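Chemotaxis signal transduction protein (Thermoanaerobacter tengcongensis, PDB 2QDL) probably acts as a scaffolding protein of bacterial chemotaxis, coupling transmembrane chemoreceptors to the histidine kinase CheA. Local coordinates at residues E87-K92 and K140-F145; I61-L66 and G94-A99; E33-V38 and S81-V86; K12-F17 and I136-L141. All coordinates share one frame; numbering follows the deposited sequence.

In the fold
All four contacts lie within the CheW-like domain, whose usual build is two SH3-like beta barrels. Interactions 2 and 3 are the closest, with centres about 7 Å apart: strand 82-88 adjoins strand 91-106, and strands 33-36 and 59-65 flank this pair on its outer edges. Interaction 1 takes the hairpin turn joining the two central strands and packs it on segment 140-145, about 12 Å from interaction 2 between centres. Interaction 4, which shares Lys140 and Leu141 with interaction 1, packs strand 12-19 against strand 134-139, about 14 Å from interaction 2 between centres. Leu141 touches Leu95 and Val86, and Phe17 touches Ile84 and Val97, so interaction 4 meets interactions 2 and 3 through apolar side chains.

Interaction 1 of 4, residues E87-K92 and K140-F145; sequences EILGQK and KLHFLF
Ile88 pushes its side chain into the bend of segment 140-145. Its CD1 lies 3.7 Å from Phe145 CE2, meeting the ring at the edge and in its plane, so the isoleucine abuts the rim of the phenylalanine. The same methyl sits 3.4 Å from Leu141 O, while Ile88 CG1 rests on Leu141 CB at 3.9 Å. The second branch covers the neighbouring carbonyl, Ile88 CG2 to His142 O being 3.6 Å. With CG1 anti to the carbonyl carbon (chi1 -61°) and CG2 anti to the backbone N, the two branches spread over successive peptides. Further out, Leu89 CD2 approaches His142 NE2 obliquely at 4.1 Å.

Two turns set these groups in place. Residues 88-91 form a type I' turn, closed by Ile88 N to Gln91 O at 2.8 Å and by the reciprocal pair; this is the tight two-residue connection of the hairpin between strands 82-88 and 91-106. Leu141 to Leu144 make a type I turn whose bond from Leu144 N to Leu141 O is weak. Beyond it, Arg69 binds the Leu144 carbonyl.

With Ile88 cut back to an alanine, the edge of Phe145 and the carbonyls of Leu141 and His142 would probably lose the methyls now set against them. All contacts between the segments are van der Waals, so the joint rests on shape and apolar burial.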
loop_
_atom_site.group_PDB
_atom_site.type_symbol
_atom_site.label_atom_id
_atom_site.label_comp_id
_atom_site.label_asym_id
_atom_site.label_seq_id
_atom_site.Cartn_x
_atom_site.Cartn_y
_atom_site.Cartn_z
ATOM N N GLU A 87 0.410 -8.510 -3.305
ATOM C CA GLU A 87 -0.409 -9.652 -3.707
ATOM C C GLU A 87 -1.683 -9.599 -2.895
ATOM O O GLU A 87 -1.631 -9.463 -1.695
ATOM C CB GLU A 87 0.324 -10.966 -3.450
ATOM C CG GLU A 87 -0.500 -12.168 -3.805
ATOM C CD GLU A 87 0.119 -13.481 -3.318
ATOM O OE1 GLU A 87 0.026 -13.837 -2.106
ATOM O OE2 GLU A 87 0.688 -14.165 -4.177
ATOM N N ILE A 88 -2.813 -9.614 -3.575
ATOM C CA ILE A 88 -4.110 -9.504 -2.953
ATOM C C ILE A 88 -4.913 -10.661 -3.524
ATOM O O ILE A 88 -5.091 -10.771 -4.752
ATOM C CB ILE A 88 -4.807 -8.161 -3.277
ATOM C CG1 ILE A 88 -3.982 -6.975 -2.768
ATOM C CG2 ILE A 88 -6.220 -8.128 -2.697
ATOM C CD1 ILE A 88 -4.558 -5.662 -3.195
ATOM N N LEU A 89 -5.330 -11.538 -2.614
ATOM C CA LEU A 89 -6.066 -12.752 -2.916
ATOM C C LEU A 89 -5.338 -13.567 -3.980
ATOM O O LEU A 89 -5.938 -13.998 -4.965
ATOM C CB LEU A 89 -7.519 -12.395 -3.315
ATOM C CG LEU A 89 -8.399 -11.787 -2.211
ATOM C CD1 LEU A 89 -9.704 -11.352 -2.799
ATOM C CD2 LEU A 89 -8.634 -12.776 -1.061
ATOM N N GLY A 90 -4.031 -13.737 -3.784
ATOM C CA GLY A 90 -3.202 -14.530 -4.690
ATOM C C GLY A 90 -2.946 -13.924 -6.059
ATOM O O GLY A 90 -2.438 -14.603 -6.941
ATOM N N GLN A 91 -3.314 -12.649 -6.239
ATOM C CA GLN A 91 -3.104 -11.909 -7.486
ATOM C C GLN A 91 -2.177 -10.724 -7.276
ATOM O O GLN A 91 -2.248 -10.055 -6.235
ATOM C CB GLN A 91 -4.444 -11.387 -8.020
ATOM C CG GLN A 91 -5.490 -12.494 -8.241
ATOM C CD GLN A 91 -5.032 -13.481 -9.304
ATOM O OE1 GLN A 91 -4.451 -13.093 -10.327
ATOM N NE2 GLN A 91 -5.266 -14.763 -9.056
ATOM N N LYS A 92 -1.333 -10.437 -8.269
ATOM C CA LYS A 92 -0.466 -9.262 -8.225
ATOM C C LYS A 92 -1.233 -7.944 -8.429
ATOM O O LYS A 92 -2.101 -7.839 -9.302
ATOM C CB LYS A 92 0.667 -9.365 -9.245
ATOM C CG LYS A 92 1.703 -10.430 -8.928
ATOM C CD LYS A 92 3.096 -10.059 -9.456
ATOM C CE LYS A 92 4.147 -11.162 -9.182
ATOM N NZ LYS A 92 3.995 -11.836 -7.833
ATOM N N LYS A 140 -4.417 -2.042 5.066
ATOM C CA LYS A 140 -4.940 -3.384 4.855
ATOM C C LYS A 140 -5.204 -3.517 3.380
ATOM O O LYS A 140 -5.934 -2.708 2.792
ATOM C CB LYS A 140 -6.240 -3.591 5.664
ATOM C CG LYS A 140 -6.976 -4.887 5.400
ATOM C CD LYS A 140 -8.288 -5.010 6.204
ATOM C CE LYS A 140 -8.015 -5.300 7.690
ATOM N NZ LYS A 140 -9.269 -5.407 8.564
ATOM N N LEU A 141 -4.593 -4.533 2.772
ATOM C CA LEU A 141 -4.668 -4.734 1.331
ATOM C C LEU A 141 -5.940 -5.417 0.853
ATOM O O LEU A 141 -6.312 -5.266 -0.308
ATOM C CB LEU A 141 -3.484 -5.577 0.855
ATOM C CG LEU A 141 -2.075 -5.053 1.173
ATOM C CD1 LEU A 141 -1.041 -6.082 0.795
ATOM C CD2 LEU A 141 -1.812 -3.684 0.535
ATOM N N HIS A 142 -6.580 -6.198 1.722
ATOM C CA HIS A 142 -7.698 -7.062 1.345
ATOM C C HIS A 142 -8.736 -6.455 0.368
ATOM O O HIS A 142 -8.990 -7.022 -0.699
ATOM C CB HIS A 142 -8.405 -7.564 2.615
ATOM C CG HIS A 142 -9.320 -8.723 2.378
ATOM N ND1 HIS A 142 -9.877 -9.453 3.403
ATOM C CD2 HIS A 142 -9.753 -9.298 1.229
ATOM C CE1 HIS A 142 -10.626 -10.415 2.893
ATOM N NE2 HIS A 142 -10.571 -10.337 1.577
ATOM N N PHE A 143 -9.333 -5.324 0.746
ATOM C CA PHE A 143 -10.446 -4.753 -0.002
ATOM C C PHE A 143 -10.128 -3.577 -0.932
ATOM O O PHE A 143 -11.054 -2.907 -1.413
ATOM C CB PHE A 143 -11.552 -4.329 0.967
ATOM C CG PHE A 143 -11.907 -5.400 1.987
ATOM C CD1 PHE A 143 -12.460 -6.616 1.581
ATOM C CD2 PHE A 143 -11.656 -5.191 3.343
ATOM C CE1 PHE A 143 -12.781 -7.610 2.522
ATOM C CE2 PHE A 143 -11.961 -6.184 4.310
ATOM C CZ PHE A 143 -12.526 -7.392 3.895
ATOM N N LEU A 144 -8.846 -3.320 -1.184
ATOM C CA LEU A 144 -8.456 -2.173 -2.000
ATOM C C LEU A 144 -9.165 -2.120 -3.362
ATOM O O LEU A 144 -9.529 -1.038 -3.829
ATOM C CB LEU A 144 -6.928 -2.055 -2.155
ATOM C CG LEU A 144 -6.162 -1.624 -0.893
ATOM C CD1 LEU A 144 -4.621 -1.719 -1.157
ATOM C CD2 LEU A 144 -6.588 -0.213 -0.451
ATOM N N PHE A 145 -9.413 -3.291 -3.946
ATOM C CA PHE A 145 -10.008 -3.405 -5.277
ATOM C C PHE A 145 -11.505 -3.725 -5.260
ATOM O O PHE A 145 -12.125 -3.810 -6.319
ATOM C CB PHE A 145 -9.267 -4.486 -6.104
ATOM C CG PHE A 145 -7.928 -4.038 -6.596
ATOM C CD1 PHE A 145 -7.800 -3.431 -7.844
ATOM C CD2 PHE A 145 -6.794 -4.176 -5.788
ATOM C CE1 PHE A 145 -6.569 -2.986 -8.289
ATOM C CE2 PHE A 145 -5.560 -3.729 -6.212
ATOM C CZ PHE A 145 -5.434 -3.140 -7.466
#

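Interaction 2 of 4, residues I61-L66 and G94-A99; sequences IPVIDL and GLIVDA
The flat groups where Gly94 meets Pro62, Val63 and Ile64 are peptides. The Gly94 carbonyl takes Ile64 N at 2.8 Å, the donor tilted 23° out of the carbonyl plane, and receives the CA-H of Val63, with Val63 CA 3.3 Å from Gly94 O. Gly94 N bonds to Pro62 O at 2.9 Å. Ile96 N meets Ile64 O at 3.0 Å, almost straight on, with 174° at the carbonyl oxygen. This is parallel pairing. Opposite Val63 a glycine is apt, because a CB there would crowd Val63 CG2.

On the Val63 face, Val63 CG1, anti to the backbone N (chi1 -173°), presses tightly on Ile96 CG1, the side chains crossing near a right angle. Leu66, the first residue of helix 66-70, lays CD1 over Leu95 CB (4.0 Å) and Ile96 O and also packs on Phe17 of strand 12-19. A water donates to Ile96 O and accepts a weak bond from Leu66 N. A serine in place of Leu66 would probably lose this apolar cover and leave a gap between Leu95 and Phe17.

Asp65 N-caps helix 66-70 through Lys68 N. Strand 59-65 runs between strands 50-56 and 91-106, while strand 82-88 takes the other edge of 91-106.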
loop_
_atom_site.group_PDB
_atom_site.type_symbol
_atom_site.label_atom_id
_atom_site.label_comp_id
_atom_site.label_asym_id
_atom_site.label_seq_id
_atom_site.Cartn_x
_atom_site.Cartn_y
_atom_site.Cartn_z
ATOM N N ILE A 61 -0.660 -6.164 -14.575
ATOM C CA ILE A 61 -0.808 -5.811 -13.162
ATOM C C ILE A 61 -1.659 -4.551 -13.012
ATOM O O ILE A 61 -1.242 -3.463 -13.438
ATOM C CB ILE A 61 0.578 -5.645 -12.425
ATOM C CG1 ILE A 61 1.369 -6.972 -12.483
ATOM C CG2 ILE A 61 0.356 -5.149 -10.969
ATOM C CD1 ILE A 61 2.632 -6.997 -11.646
ATOM N N PRO A 62 -2.850 -4.695 -12.387
ATOM C CA PRO A 62 -3.671 -3.519 -12.137
ATOM C C PRO A 62 -3.078 -2.614 -11.041
ATOM O O PRO A 62 -2.644 -3.098 -10.005
ATOM C CB PRO A 62 -5.025 -4.117 -11.717
ATOM C CG PRO A 62 -4.680 -5.399 -11.103
ATOM C CD PRO A 62 -3.499 -5.932 -11.892
ATOM N N VAL A 63 -3.086 -1.311 -11.297
ATOM C CA VAL A 63 -2.493 -0.319 -10.423
ATOM C C VAL A 63 -3.560 0.615 -9.860
ATOM O O VAL A 63 -4.344 1.180 -10.578
ATOM C CB VAL A 63 -1.412 0.517 -11.131
ATOM C CG1 VAL A 63 -0.706 1.417 -10.110
ATOM C CG2 VAL A 63 -0.415 -0.393 -11.828
ATOM N N ILE A 64 -3.578 0.733 -8.538
ATOM C CA ILE A 64 -4.508 1.616 -7.849
ATOM C C ILE A 64 -3.771 2.883 -7.409
ATOM O O ILE A 64 -2.609 2.841 -6.956
ATOM C CB ILE A 64 -5.174 0.881 -6.631
ATOM C CG1 ILE A 64 -6.078 1.801 -5.827
ATOM C CG2 ILE A 64 -4.142 0.378 -5.671
ATOM C CD1 ILE A 64 -7.105 1.024 -5.012
ATOM N N ASP A 65 -4.464 4.006 -7.569
ATOM C CA ASP A 65 -4.050 5.263 -7.004
ATOM C C ASP A 65 -4.699 5.330 -5.633
ATOM O O ASP A 65 -5.920 5.464 -5.535
ATOM C CB ASP A 65 -4.433 6.452 -7.924
ATOM C CG ASP A 65 -3.993 7.820 -7.336
ATOM O OD1 ASP A 65 -4.211 8.055 -6.124
ATOM O OD2 ASP A 65 -3.467 8.662 -8.076
ATOM N N LEU A 66 -3.884 5.169 -4.579
ATOM C CA LEU A 66 -4.357 5.160 -3.174
ATOM C C LEU A 66 -5.001 6.469 -2.728
ATOM O O LEU A 66 -5.942 6.454 -1.940
ATOM C CB LEU A 66 -3.218 4.786 -2.201
ATOM C CG LEU A 66 -2.575 3.406 -2.375
ATOM C CD1 LEU A 66 -1.437 3.218 -1.366
ATOM C CD2 LEU A 66 -3.621 2.271 -2.233
ATOM N N GLY A 94 -0.595 -3.361 -7.983
ATOM C CA GLY A 94 0.330 -2.256 -7.812
ATOM C C GLY A 94 -0.335 -1.104 -7.070
ATOM O O GLY A 94 -1.499 -0.763 -7.324
ATOM N N LEU A 95 0.393 -0.525 -6.125
ATOM C CA LEU A 95 -0.089 0.628 -5.359
ATOM C C LEU A 95 0.870 1.781 -5.636
ATOM O O LEU A 95 2.089 1.644 -5.439
ATOM C CB LEU A 95 -0.125 0.316 -3.855
ATOM C CG LEU A 95 -0.699 -1.025 -3.351
ATOM C CD1 LEU A 95 -0.658 -1.061 -1.845
ATOM C CD2 LEU A 95 -2.119 -1.214 -3.801
ATOM N N ILE A 96 0.311 2.900 -6.111
ATOM C CA ILE A 96 1.079 4.125 -6.334
ATOM C C ILE A 96 1.368 4.786 -5.002
ATOM O O ILE A 96 0.494 4.912 -4.141
ATOM C CB ILE A 96 0.340 5.113 -7.299
ATOM C CG1 ILE A 96 0.141 4.469 -8.670
ATOM C CG2 ILE A 96 1.093 6.475 -7.438
ATOM C CD1 ILE A 96 -0.888 5.177 -9.507
ATOM N N VAL A 97 2.627 5.192 -4.840
ATOM C CA VAL A 97 3.089 5.926 -3.651
ATOM C C VAL A 97 3.993 7.084 -4.114
ATOM O O VAL A 97 4.657 6.965 -5.133
ATOM C CB VAL A 97 3.836 4.987 -2.617
ATOM C CG1 VAL A 97 2.999 3.785 -2.255
ATOM C CG2 VAL A 97 5.203 4.507 -3.141
ATOM N N ASP A 98 4.037 8.172 -3.351
ATOM C CA ASP A 98 4.892 9.319 -3.669
ATOM C C ASP A 98 6.369 9.032 -3.446
ATOM O O ASP A 98 7.203 9.612 -4.101
ATOM C CB ASP A 98 4.491 10.588 -2.865
ATOM C CG ASP A 98 3.118 11.094 -3.232
ATOM O OD1 ASP A 98 2.657 10.791 -4.348
ATOM O OD2 ASP A 98 2.512 11.812 -2.417
ATOM N N ALA A 99 6.687 8.164 -2.501
ATOM C CA ALA A 99 8.090 7.829 -2.221
ATOM C C ALA A 99 8.132 6.756 -1.171
ATOM O O ALA A 99 7.276 6.700 -0.315
ATOM C CB ALA A 99 8.869 9.085 -1.719
HETATM O O HOH W 1 -1.450 6.569 -4.453
#

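Interaction 3 of 4, residues E33-V38 and S81-V86; sequences EVVKDV and SRIIIV
Lys36 and Arg82, two like charges, run side by side in the same direction. Lys36 CG lies over one face of the guanidinium, 3.8 Å above its plane and toward the rim, and the charged ends stay apart, Lys36 NZ being 5.7 Å from Arg82 NH2. The arginine can lie like this because its chain bends at chi2 (-73°), folding NH1 back onto the carbonyl of the preceding residue. Arg82 NH1 binds Ser81 O at 3.0 Å, from above the carbonyl plane, and also the carbonyl of Lys79; Arg82 NE holds a glycerol, probably from the crystallisation liquor.

Beneath this pair the strands are antiparallel. Val35 and Ile83 form a hydrogen-bonded pair, with Ile83 N to Val35 O at 2.6 Å and Val35 N to Ile83 O at 2.7 Å; Glu33 and Ile85 make a single bond, Ile85 N to Glu33 O. On the Val35 face, Val35 CG2 sits tightly on Ile83 CB at 3.5 Å, and Glu33 CG lies beside Ile85 CG1, while the Glu33 carboxylate forms a salt bridge with Arg57. Just past Lys36, Asp37 centres an inverse gamma turn, and a water donates to Ser81 O and takes a weak bond from Asp37 N.

Strand 33-36 thus lines one edge of strand 82-88, whose other edge pairs with strand 91-106; Leu56 and Ile54 of strand 50-56 pack over the Val35, Ile83 and Ile85 face.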
loop_
_atom_site.group_PDB
_atom_site.type_symbol
_atom_site.label_atom_id
_atom_site.label_comp_id
_atom_site.label_asym_id
_atom_site.label_seq_id
_atom_site.Cartn_x
_atom_site.Cartn_y
_atom_site.Cartn_z
ATOM N N GLU A 33 7.906 -6.181 -4.578
ATOM C CA GLU A 33 8.875 -5.370 -5.265
ATOM C C GLU A 33 8.360 -3.941 -5.374
ATOM O O GLU A 33 7.216 -3.644 -5.017
ATOM C CB GLU A 33 9.295 -5.976 -6.639
ATOM C CG GLU A 33 8.323 -5.942 -7.752
ATOM C CD GLU A 33 8.747 -6.800 -8.955
ATOM O OE1 GLU A 33 8.292 -7.951 -9.027
ATOM O OE2 GLU A 33 9.510 -6.323 -9.825
ATOM N N VAL A 34 9.242 -3.062 -5.821
ATOM C CA VAL A 34 8.931 -1.677 -5.990
ATOM C C VAL A 34 9.437 -1.286 -7.375
ATOM O O VAL A 34 10.646 -1.372 -7.649
ATOM C CB VAL A 34 9.652 -0.800 -4.946
ATOM C CG1 VAL A 34 9.234 0.642 -5.123
ATOM C CG2 VAL A 34 9.362 -1.275 -3.508
ATOM N N VAL A 35 8.521 -0.865 -8.238
ATOM C CA VAL A 35 8.881 -0.426 -9.597
ATOM C C VAL A 35 8.650 1.077 -9.735
ATOM O O VAL A 35 7.925 1.658 -8.952
ATOM C CB VAL A 35 8.105 -1.235 -10.712
ATOM C CG1 VAL A 35 8.355 -2.761 -10.578
ATOM C CG2 VAL A 35 6.654 -0.985 -10.658
ATOM N N LYS A 36 9.258 1.715 -10.722
ATOM C CA LYS A 36 8.922 3.130 -10.996
ATOM C C LYS A 36 7.464 3.434 -11.468
ATOM O O LYS A 36 6.836 2.621 -12.185
ATOM C CB LYS A 36 9.939 3.743 -11.934
ATOM C CG LYS A 36 11.297 3.809 -11.257
ATOM C CD LYS A 36 12.325 4.404 -12.191
ATOM C CE LYS A 36 13.699 4.447 -11.581
ATOM N NZ LYS A 36 14.669 4.362 -12.716
ATOM N N ASP A 37 6.952 4.609 -11.049
ATOM C CA ASP A 37 5.607 5.090 -11.395
ATOM C C ASP A 37 5.613 5.630 -12.828
ATOM O O ASP A 37 5.505 6.839 -13.045
ATOM C CB ASP A 37 5.144 6.179 -10.408
ATOM C CG ASP A 37 3.749 6.758 -10.738
ATOM O OD1 ASP A 37 3.139 6.336 -11.729
ATOM O OD2 ASP A 37 3.249 7.637 -9.992
ATOM N N VAL A 38 5.747 4.725 -13.795
ATOM C CA VAL A 38 5.763 5.083 -15.216
ATOM C C VAL A 38 5.079 4.017 -16.102
ATOM O O VAL A 38 5.010 2.812 -15.756
ATOM C CB VAL A 38 7.210 5.424 -15.744
ATOM C CG1 VAL A 38 7.217 5.576 -17.255
ATOM C CG2 VAL A 38 7.715 6.713 -15.130
ATOM N N SER A 81 8.201 9.007 -7.113
ATOM C CA SER A 81 7.010 8.163 -7.143
ATOM C C SER A 81 7.376 6.735 -7.571
ATOM O O SER A 81 8.260 6.532 -8.404
ATOM C CB SER A 81 5.912 8.746 -8.052
ATOM O OG SER A 81 5.285 9.847 -7.423
ATOM N N ARG A 82 6.685 5.766 -6.982
ATOM C CA ARG A 82 6.892 4.355 -7.290
ATOM C C ARG A 82 5.588 3.573 -7.334
ATOM O O ARG A 82 4.515 4.061 -6.945
ATOM C CB ARG A 82 7.780 3.718 -6.209
ATOM C CG ARG A 82 9.172 4.298 -6.109
ATOM C CD ARG A 82 10.006 3.842 -7.295
ATOM N NE ARG A 82 11.405 4.219 -7.137
ATOM C CZ ARG A 82 11.941 5.369 -7.525
ATOM N NH1 ARG A 82 11.198 6.313 -8.097
ATOM N NH2 ARG A 82 13.234 5.581 -7.316
ATOM N N ILE A 83 5.711 2.331 -7.787
ATOM C CA ILE A 83 4.635 1.378 -7.721
ATOM C C ILE A 83 5.086 0.188 -6.905
ATOM O O ILE A 83 5.949 -0.588 -7.331
ATOM C CB ILE A 83 4.157 0.882 -9.133
ATOM C CG1 ILE A 83 3.671 2.063 -9.995
ATOM C CG2 ILE A 83 3.081 -0.198 -8.943
ATOM C CD1 ILE A 83 3.514 1.734 -11.509
ATOM N N ILE A 84 4.467 0.049 -5.740
ATOM C CA ILE A 84 4.722 -1.090 -4.849
ATOM C C ILE A 84 3.882 -2.262 -5.303
ATOM O O ILE A 84 2.638 -2.182 -5.332
ATOM C CB ILE A 84 4.376 -0.768 -3.386
ATOM C CG1 ILE A 84 5.147 0.494 -2.927
ATOM C CG2 ILE A 84 4.655 -1.958 -2.500
ATOM C CD1 ILE A 84 4.825 0.926 -1.522
ATOM N N ILE A 85 4.566 -3.342 -5.662
ATOM C CA ILE A 85 3.894 -4.575 -6.068
ATOM C C ILE A 85 3.566 -5.403 -4.844
ATOM O O ILE A 85 4.444 -5.764 -4.047
ATOM C CB ILE A 85 4.708 -5.393 -7.083
ATOM C CG1 ILE A 85 5.216 -4.506 -8.234
ATOM C CG2 ILE A 85 3.934 -6.671 -7.567
ATOM C CD1 ILE A 85 4.150 -3.797 -9.038
ATOM N N VAL A 86 2.280 -5.677 -4.690
ATOM C CA VAL A 86 1.782 -6.494 -3.595
ATOM C C VAL A 86 0.978 -7.696 -4.183
ATOM O O VAL A 86 0.890 -7.875 -5.400
ATOM C CB VAL A 86 0.911 -5.633 -2.597
ATOM C CG1 VAL A 86 1.709 -4.419 -2.072
ATOM C CG2 VAL A 86 -0.402 -5.184 -3.256
HETATM O O HOH W 2 8.684 7.074 -11.186
#

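Interaction 4 of 4, residues K12-F17 and I136-L141; sequences KKIVVF and IIIIKL
Lys12, which touches Ile138 across the contact, carries its NZ to a salt bridge with Asp27 at the end of strand 22-27. Its aliphatic chain lies along the contact, Lys12 CE 4.4 Å from Ile138 CD1. The charge pair closes the contact at one end; from there on everything is hydrocarbon. Ile14 comes next, its CD1 facing the CD1 of Ile138 at 4.3 Å, methyl to methyl. Val16 CG2 then meets Ile136 CD1 at 3.9 Å, the two side chains crossing at about a right angle.

The closest approach belongs to Phe17. Its CZ is 3.7 Å from Ile139 CD1, and CE1 is nearly as near, so the methyl sits at the ring edge, close to its plane. Phe17 CG stands between the backbone N and the carbonyl carbon (chi1 49°), the crowded position, and this swings the ring across toward Ile139 although its CB bond sets off to one side. Ile84 also meets this ring, and Val97 and Tyr24 lie against the Phe17 side chain.

The axes of the two strands approach to 9.0 Å and lie 112° apart, a spacing for layers in face contact and too wide for sheet pairing. Both strands nevertheless pair with strand 22-27, 12-19 antiparallel and 134-139 parallel, so the sheet curls and brings their side chains together inside, as in the SH3-like barrels of CheW. Ile111, touching both Lys12 and Ile138, adds to the cover. Cohesion comes from branched aliphatic groups and one aromatic ring buried together, with the charge of Lys12, the one ionisable side chain that touches across, paired to Asp27.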
loop_
_atom_site.group_PDB
_atom_site.type_symbol
_atom_site.label_atom_id
_atom_site.label_comp_id
_atom_site.label_asym_id
_atom_site.label_seq_id
_atom_site.Cartn_x
_atom_site.Cartn_y
_atom_site.Cartn_z
ATOM N N LYS A 12 9.508 -6.745 13.401
ATOM C CA LYS A 12 8.624 -6.328 12.306
ATOM C C LYS A 12 9.270 -5.142 11.562
ATOM O O LYS A 12 9.670 -4.137 12.195
ATOM C CB LYS A 12 7.219 -5.968 12.824
ATOM C CG LYS A 12 6.195 -5.632 11.717
ATOM C CD LYS A 12 4.805 -5.374 12.310
ATOM C CE LYS A 12 3.739 -5.261 11.250
ATOM N NZ LYS A 12 3.430 -6.597 10.598
ATOM N N LYS A 13 9.411 -5.257 10.244
ATOM C CA LYS A 13 9.963 -4.151 9.440
ATOM C C LYS A 13 8.845 -3.570 8.575
ATOM O O LYS A 13 8.205 -4.299 7.804
ATOM C CB LYS A 13 11.134 -4.595 8.568
ATOM C CG LYS A 13 12.215 -5.385 9.284
ATOM C CD LYS A 13 13.402 -4.550 9.695
ATOM C CE LYS A 13 14.522 -4.649 8.623
ATOM N NZ LYS A 13 15.839 -4.060 9.084
ATOM N N ILE A 14 8.583 -2.277 8.754
ATOM C CA ILE A 14 7.587 -1.571 7.956
ATOM C C ILE A 14 8.270 -0.686 6.906
ATOM O O ILE A 14 9.169 0.091 7.220
ATOM C CB ILE A 14 6.638 -0.689 8.833
ATOM C CG1 ILE A 14 5.977 -1.504 9.948
ATOM C CG2 ILE A 14 5.596 -0.053 7.972
ATOM C CD1 ILE A 14 5.294 -2.747 9.482
ATOM N N VAL A 15 7.852 -0.844 5.654
ATOM C CA VAL A 15 8.199 0.079 4.567
ATOM C C VAL A 15 7.242 1.249 4.658
ATOM O O VAL A 15 6.001 1.074 4.602
ATOM C CB VAL A 15 8.050 -0.617 3.187
ATOM C CG1 VAL A 15 8.473 0.293 2.059
ATOM C CG2 VAL A 15 8.870 -1.906 3.177
ATOM N N VAL A 16 7.835 2.432 4.832
ATOM C CA VAL A 16 7.108 3.672 5.026
ATOM C C VAL A 16 7.183 4.477 3.734
ATOM O O VAL A 16 8.261 4.665 3.145
ATOM C CB VAL A 16 7.646 4.493 6.250
ATOM C CG1 VAL A 16 6.856 5.800 6.445
ATOM C CG2 VAL A 16 7.569 3.676 7.525
ATOM N N PHE A 17 6.019 4.916 3.282
ATOM C CA PHE A 17 5.887 5.674 2.081
ATOM C C PHE A 17 4.945 6.827 2.352
ATOM O O PHE A 17 4.176 6.818 3.310
ATOM C CB PHE A 17 5.388 4.791 0.911
ATOM C CG PHE A 17 4.165 3.924 1.234
ATOM C CD1 PHE A 17 2.876 4.381 0.961
ATOM C CD2 PHE A 17 4.317 2.665 1.798
ATOM C CE1 PHE A 17 1.748 3.559 1.229
ATOM C CE2 PHE A 17 3.215 1.847 2.072
ATOM C CZ PHE A 17 1.937 2.285 1.788
ATOM N N ILE A 136 1.660 6.342 11.781
ATOM C CA ILE A 136 1.739 5.566 10.561
ATOM C C ILE A 136 0.607 4.557 10.522
ATOM O O ILE A 136 0.587 3.615 11.290
ATOM C CB ILE A 136 3.076 4.840 10.383
ATOM C CG1 ILE A 136 4.246 5.765 10.712
ATOM C CG2 ILE A 136 3.184 4.293 8.939
ATOM C CD1 ILE A 136 5.585 5.101 10.563
ATOM N N ILE A 137 -0.298 4.752 9.575
ATOM C CA ILE A 137 -1.350 3.802 9.295
ATOM C C ILE A 137 -0.794 2.699 8.448
ATOM O O ILE A 137 -0.239 2.946 7.386
ATOM C CB ILE A 137 -2.562 4.460 8.582
ATOM C CG1 ILE A 137 -3.364 5.257 9.610
ATOM C CG2 ILE A 137 -3.431 3.404 7.890
ATOM C CD1 ILE A 137 -4.241 6.266 9.038
ATOM N N ILE A 138 -0.931 1.477 8.955
ATOM C CA ILE A 138 -0.585 0.300 8.230
ATOM C C ILE A 138 -1.817 -0.057 7.408
ATOM O O ILE A 138 -2.925 -0.298 7.956
ATOM C CB ILE A 138 -0.145 -0.867 9.172
ATOM C CG1 ILE A 138 1.086 -0.447 9.980
ATOM C CG2 ILE A 138 0.155 -2.108 8.335
ATOM C CD1 ILE A 138 1.507 -1.468 10.967
ATOM N N ILE A 139 -1.629 -0.084 6.100
ATOM C CA ILE A 139 -2.727 -0.308 5.171
ATOM C C ILE A 139 -3.119 -1.783 5.111
ATOM O O ILE A 139 -2.256 -2.664 5.131
ATOM C CB ILE A 139 -2.359 0.217 3.755
ATOM C CG1 ILE A 139 -2.354 1.761 3.763
ATOM C CG2 ILE A 139 -3.272 -0.436 2.630
ATOM C CD1 ILE A 139 -1.662 2.369 2.540
ATOM N N LYS A 140 -4.417 -2.042 5.066
ATOM C CA LYS A 140 -4.940 -3.384 4.855
ATOM C C LYS A 140 -5.204 -3.517 3.380
ATOM O O LYS A 140 -5.934 -2.708 2.792
ATOM C CB LYS A 140 -6.240 -3.591 5.664
ATOM C CG LYS A 140 -6.976 -4.887 5.400
ATOM C CD LYS A 140 -8.288 -5.010 6.204
ATOM C CE LYS A 140 -8.015 -5.300 7.690
ATOM N NZ LYS A 140 -9.269 -5.407 8.564
ATOM N N LEU A 141 -4.593 -4.533 2.772
ATOM C CA LEU A 141 -4.668 -4.734 1.331
ATOM C C LEU A 141 -5.940 -5.417 0.853
ATOM O O LEU A 141 -6.312 -5.266 -0.308
ATOM C CB LEU A 141 -3.484 -5.577 0.855
ATOM C CG LEU A 141 -2.075 -5.053 1.173
ATOM C CD1 LEU A 141 -1.041 -6.082 0.795
ATOM C CD2 LEU A 141 -1.812 -3.684 0.535
#